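Local coordinates for protein PvdO (Pseudomonas aeruginosa, PDB 5HHA) that probably acts in maturation of the pyoverdine chromophore in the periplasm, has a fold of the formylglycine-generating enzyme family and binds calcium, at residues G48-G53 and E156-A161; A86-A91 and G121-A126. One frame throughout, in Å; residues are numbered along the deposited sequence.

Contact 1: residues G48-G53 and E156-A161; sequences GSFTMG and EREYGA
Phe50 lays one face of its ring against the base of Tyr159, whose CB stands 4.0 Å from the ring centroid of Phe50, a CH-pi contact close to the ring normal. The two rings then meet obliquely, their planes 50° apart, with Phe50 CD1 3.5 Å from Tyr159 CD1. This is how residues 48-52 of strand 42-52 pack against helix residues 156-161, the two segments crossing nearly at right angles (100°). Phe50 holds CG between its backbone N and carbonyl carbon (chi1 83°), and that turn sets the ring against the helix flank, where the CG methylene of Glu158 reaches its edge. A flat aromatic suits this place because it offers a face to Tyr159 and an edge to the residue before it, Glu158. Tyr159 lies alongside the strand toward Gly48, and its hydroxyl is hydrogen-bonded to the carbonyl of Pro46. Glu158 extends past the ring to the strand end. Its OE2 accepts, on the syn side and somewhat out of the carboxylate plane, a nearly straight hydrogen bond of 3.0 Å from Gly53 N. Met52 CG packs 3.7 Å from Glu158 OE1, while Gly53 has backbone angles that suit glycine. Salt bridges to Arg162 and Arg250 engage the two carboxylate oxygens, so this buried glutamate is probably kept ionised while it ties a backbone N-H to two arginines.

Contact 2: residues A86-A91 and G121-A126; sequences AGELDA and GPRQPA
The first turn of helix 86-96 is met by a type I beta turn, Gly121 to Gln124, in the loop leading toward helix 131-145, within the domain shared with formylglycine-generating enzymes. Amide groups at the start of a helix lack carbonyl partners from a preceding turn, and here the loop supplies two. Ala86 N donates to Gln124 O at 2.8 Å, nearly in line with the carbonyl, while Gly87 N reaches Pro122 O at 2.9 Å, lying in the carbonyl plane on a lone pair. The turn is closed by its own bond from Gln124 N to Gly121 O, and the proline at its second position has a phi fixed near the value such a turn needs.

Small residues allow the close approach. Gly87 lacks a side chain where a CB would press on Pro122 O, and Ala86 fits its methyl beside the carbonyl oxygens of Gly121 and Gln124. One turn further on, Leu89 puts CG anti to its backbone N (chi1 -175°) and brings CD2 to 3.8 Å from Ala126 CB, an apolar contact beside the polar ones. Glu88 serves two partners: OE1 accepts from the backbone N of Thr85, which draws the side chain back over the helix start, and OE2 faces Arg123. The arginine chain bends at chi2 and chi3 to come round, and its NH2 meets Glu88 OE2 edge-on at 3.4 Å, a long salt bridge with carboxylate and guanidinium planes 71° apart.

Contact 2 is nested along the chain inside the loop that contact 1 closes: strand 42-52 comes first, then helix 86-96 and the loop 121-126, and finally helix 154-162. Their centres lie about 27 Å apart, on opposite sides of the chain's centre, and their nearest atoms remain about 10 Å apart, so the two do not touch. Contact 1 joins a sheet strand to a helix, whereas contact 2 joins a helix start to an irregular loop whose Gln124 side chain lies about 11 Å from the bound calcium ion. Both belong to one family domain, in which regular helices and strands are few and contacts such as these join parts far apart in the sequence.

Contact 1: residues G48-G53 and E156-A161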
loop_
_atom_site.group_PDB
_atom_site.type_symbol
_atom_site.label_atom_id
_atom_site.label_comp_id
_atom_site.label_asym_id
_atom_site.label_seq_id
_atom_site.Cartn_x
_atom_site.Cartn_y
_atom_site.Cartn_z
ATOM N N GLY A 48 -11.655 10.240 -11.994
ATOM C CA GLY A 48 -12.423 9.237 -12.709
ATOM C C GLY A 48 -13.108 8.303 -11.749
ATOM O O GLY A 48 -12.965 8.437 -10.540
ATOM N N SER A 49 -13.850 7.351 -12.299
ATOM C CA SER A 49 -14.522 6.325 -11.521
ATOM C C SER A 49 -13.937 4.976 -11.845
ATOM O O SER A 49 -13.334 4.762 -12.897
ATOM C CB SER A 49 -16.012 6.269 -11.854
ATOM O OG SER A 49 -16.645 7.466 -11.527
ATOM N N PHE A 50 -14.129 4.051 -10.926
ATOM C CA PHE A 50 -13.760 2.665 -11.185
ATOM C C PHE A 50 -14.670 1.732 -10.421
ATOM O O PHE A 50 -15.327 2.137 -9.493
ATOM C CB PHE A 50 -12.282 2.378 -10.827
ATOM C CG PHE A 50 -12.038 2.094 -9.352
ATOM C CD1 PHE A 50 -12.236 3.060 -8.368
ATOM C CD2 PHE A 50 -11.589 0.832 -8.954
ATOM C CE1 PHE A 50 -11.999 2.769 -7.037
ATOM C CE2 PHE A 50 -11.364 0.546 -7.621
ATOM C CZ PHE A 50 -11.550 1.523 -6.670
ATOM N N THR A 51 -14.680 0.465 -10.804
ATOM C CA THR A 51 -15.435 -0.527 -10.080
ATOM C C THR A 51 -14.532 -1.192 -9.042
ATOM O O THR A 51 -13.481 -1.760 -9.378
ATOM C CB THR A 51 -15.988 -1.598 -11.048
ATOM O OG1 THR A 51 -16.810 -0.965 -12.037
ATOM C CG2 THR A 51 -16.782 -2.665 -10.306
ATOM N N MET A 52 -14.955 -1.117 -7.795
ATOM C CA MET A 52 -14.214 -1.660 -6.671
ATOM C C MET A 52 -14.835 -2.961 -6.216
ATOM O O MET A 52 -16.075 -3.100 -6.179
ATOM C CB MET A 52 -14.239 -0.644 -5.529
ATOM C CG MET A 52 -13.332 -0.999 -4.364
ATOM S SD MET A 52 -13.413 0.289 -3.099
ATOM C CE MET A 52 -12.192 -0.291 -1.927
ATOM N N GLY A 53 -13.980 -3.918 -5.867
ATOM C CA GLY A 53 -14.404 -5.238 -5.453
ATOM C C GLY A 53 -14.017 -6.263 -6.490
ATOM O O GLY A 53 -13.257 -5.969 -7.434
ATOM N N GLU A 156 -8.789 4.478 -2.758
ATOM C CA GLU A 156 -7.653 5.040 -3.494
ATOM C C GLU A 156 -6.608 3.973 -3.775
ATOM O O GLU A 156 -6.018 3.925 -4.841
ATOM C CB GLU A 156 -6.995 6.182 -2.715
ATOM C CG GLU A 156 -7.810 7.458 -2.696
ATOM C CD GLU A 156 -7.309 8.496 -1.709
ATOM O OE1 GLU A 156 -6.486 8.183 -0.831
ATOM O OE2 GLU A 156 -7.782 9.651 -1.823
ATOM N N ARG A 157 -6.384 3.108 -2.791
ATOM C CA ARG A 157 -5.378 2.073 -2.936
ATOM C C ARG A 157 -5.790 1.075 -4.033
ATOM O O ARG A 157 -4.983 0.734 -4.911
ATOM C CB ARG A 157 -5.098 1.401 -1.593
ATOM C CG ARG A 157 -3.701 0.801 -1.440
ATOM C CD ARG A 157 -3.468 -0.464 -2.256
ATOM N NE ARG A 157 -2.138 -1.007 -1.983
ATOM C CZ ARG A 157 -1.650 -2.106 -2.541
ATOM N NH1 ARG A 157 -2.428 -2.881 -3.276
ATOM N NH2 ARG A 157 -0.392 -2.437 -2.332
ATOM N N GLU A 158 -7.031 0.611 -4.007
ATOM C CA GLU A 158 -7.451 -0.325 -5.063
ATOM C C GLU A 158 -7.442 0.359 -6.434
ATOM O O GLU A 158 -7.050 -0.233 -7.419
ATOM C CB GLU A 158 -8.811 -0.951 -4.778
ATOM C CG GLU A 158 -9.144 -2.079 -5.792
ATOM C CD GLU A 158 -10.358 -2.924 -5.449
ATOM O OE1 GLU A 158 -10.500 -3.338 -4.288
ATOM O OE2 GLU A 158 -11.144 -3.185 -6.398
ATOM N N TYR A 159 -7.859 1.622 -6.482
ATOM C CA TYR A 159 -7.852 2.392 -7.733
ATOM C C TYR A 159 -6.446 2.426 -8.314
ATOM O O TYR A 159 -6.218 2.212 -9.494
ATOM C CB TYR A 159 -8.326 3.798 -7.441
ATOM C CG TYR A 159 -8.423 4.765 -8.598
ATOM C CD1 TYR A 159 -9.287 4.518 -9.663
ATOM C CD2 TYR A 159 -7.750 5.985 -8.568
ATOM C CE1 TYR A 159 -9.451 5.451 -10.681
ATOM C CE2 TYR A 159 -7.893 6.912 -9.595
ATOM C CZ TYR A 159 -8.769 6.638 -10.624
ATOM O OH TYR A 159 -9.001 7.534 -11.661
ATOM N N GLY A 160 -5.488 2.732 -7.456
ATOM C CA GLY A 160 -4.094 2.862 -7.843
ATOM C C GLY A 160 -3.447 1.549 -8.209
ATOM O O GLY A 160 -2.561 1.504 -9.072
ATOM N N ALA A 161 -3.876 0.463 -7.573
ATOM C CA ALA A 161 -3.398 -0.864 -7.908
ATOM C C ALA A 161 -3.907 -1.288 -9.277
ATOM O O ALA A 161 -3.161 -1.866 -10.061
ATOM C CB ALA A 161 -3.833 -1.880 -6.853
#

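Contact 2: residues A86-A91 and G121-A126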
loop_
_atom_site.group_PDB
_atom_site.type_symbol
_atom_site.label_atom_id
_atom_site.label_comp_id
_atom_site.label_asym_id
_atom_site.label_seq_id
_atom_site.Cartn_x
_atom_site.Cartn_y
_atom_site.Cartn_z
ATOM N N ALA A 86 12.625 2.618 3.601
ATOM C CA ALA A 86 13.351 2.639 4.865
ATOM C C ALA A 86 14.172 3.917 5.016
ATOM O O ALA A 86 14.216 4.496 6.103
ATOM C CB ALA A 86 14.244 1.436 4.977
ATOM N N GLY A 87 14.829 4.363 3.951
ATOM C CA GLY A 87 15.617 5.578 4.029
ATOM C C GLY A 87 14.747 6.790 4.222
ATOM O O GLY A 87 15.121 7.745 4.915
ATOM N N GLU A 88 13.570 6.781 3.614
ATOM C CA GLU A 88 12.653 7.904 3.776
ATOM C C GLU A 88 12.144 7.967 5.207
ATOM O O GLU A 88 12.057 9.051 5.807
ATOM C CB GLU A 88 11.509 7.808 2.775
ATOM C CG GLU A 88 11.967 8.203 1.384
ATOM C CD GLU A 88 11.131 7.663 0.231
ATOM O OE1 GLU A 88 10.088 7.000 0.444
ATOM O OE2 GLU A 88 11.526 7.952 -0.926
ATOM N N LEU A 89 11.814 6.814 5.767
ATOM C CA LEU A 89 11.398 6.788 7.164
ATOM C C LEU A 89 12.547 7.216 8.080
ATOM O O LEU A 89 12.326 7.954 9.055
ATOM C CB LEU A 89 10.867 5.405 7.539
ATOM C CG LEU A 89 10.279 5.262 8.956
ATOM C CD1 LEU A 89 8.997 6.068 9.081
ATOM C CD2 LEU A 89 10.044 3.792 9.296
ATOM N N ASP A 90 13.755 6.781 7.762
ATOM C CA ASP A 90 14.904 7.129 8.590
ATOM C C ASP A 90 15.116 8.635 8.605
ATOM O O ASP A 90 15.513 9.198 9.619
ATOM C CB ASP A 90 16.161 6.425 8.087
ATOM C CG ASP A 90 16.288 5.004 8.575
ATOM O OD1 ASP A 90 15.600 4.613 9.533
ATOM O OD2 ASP A 90 17.133 4.281 8.007
ATOM N N ALA A 91 14.844 9.312 7.500
ATOM C CA ALA A 91 14.979 10.763 7.462
ATOM C C ALA A 91 14.018 11.443 8.449
ATOM O O ALA A 91 14.355 12.422 9.141
ATOM C CB ALA A 91 14.761 11.279 6.035
ATOM N N GLY A 121 17.994 -2.685 3.162
ATOM C CA GLY A 121 18.658 -1.502 2.665
ATOM C C GLY A 121 17.710 -0.316 2.557
ATOM O O GLY A 121 16.495 -0.436 2.768
ATOM N N PRO A 122 18.228 0.852 2.211
ATOM C CA PRO A 122 17.449 2.085 2.296
ATOM C C PRO A 122 16.347 2.218 1.248
ATOM O O PRO A 122 15.461 3.032 1.466
ATOM C CB PRO A 122 18.504 3.167 2.113
ATOM C CG PRO A 122 19.572 2.470 1.298
ATOM C CD PRO A 122 19.641 1.123 1.884
ATOM N N ARG A 123 16.382 1.421 0.183
ATOM C CA ARG A 123 15.304 1.451 -0.793
ATOM C C ARG A 123 14.318 0.310 -0.620
ATOM O O ARG A 123 13.343 0.256 -1.356
ATOM C CB ARG A 123 15.849 1.431 -2.213
ATOM C CG ARG A 123 16.822 2.566 -2.472
ATOM C CD ARG A 123 16.318 3.514 -3.460
ATOM N NE ARG A 123 15.521 4.501 -2.774
ATOM C CZ ARG A 123 14.388 5.007 -3.232
ATOM N NH1 ARG A 123 13.895 4.616 -4.408
ATOM N NH2 ARG A 123 13.765 5.919 -2.498
ATOM N N GLN A 124 14.524 -0.576 0.339
ATOM C CA GLN A 124 13.459 -1.526 0.650
ATOM C C GLN A 124 12.357 -0.762 1.389
ATOM O O GLN A 124 12.576 0.306 1.945
ATOM C CB GLN A 124 13.989 -2.672 1.496
ATOM C CG GLN A 124 14.563 -3.822 0.662
ATOM C CD GLN A 124 15.432 -4.743 1.491
ATOM O OE1 GLN A 124 14.958 -5.652 2.161
ATOM N NE2 GLN A 124 16.736 -4.514 1.450
ATOM N N PRO A 125 11.123 -1.303 1.403
ATOM C CA PRO A 125 10.035 -0.583 2.074
ATOM C C PRO A 125 10.262 -0.420 3.570
ATOM O O PRO A 125 10.733 -1.333 4.260
ATOM C CB PRO A 125 8.804 -1.473 1.835
ATOM C CG PRO A 125 9.155 -2.307 0.666
ATOM C CD PRO A 125 10.651 -2.512 0.715
ATOM N N ALA A 126 9.867 0.736 4.084
ATOM C CA ALA A 126 9.722 0.917 5.522
ATOM C C ALA A 126 8.692 -0.074 6.049
ATOM O O ALA A 126 7.626 -0.294 5.434
ATOM C CB ALA A 126 9.266 2.321 5.827
#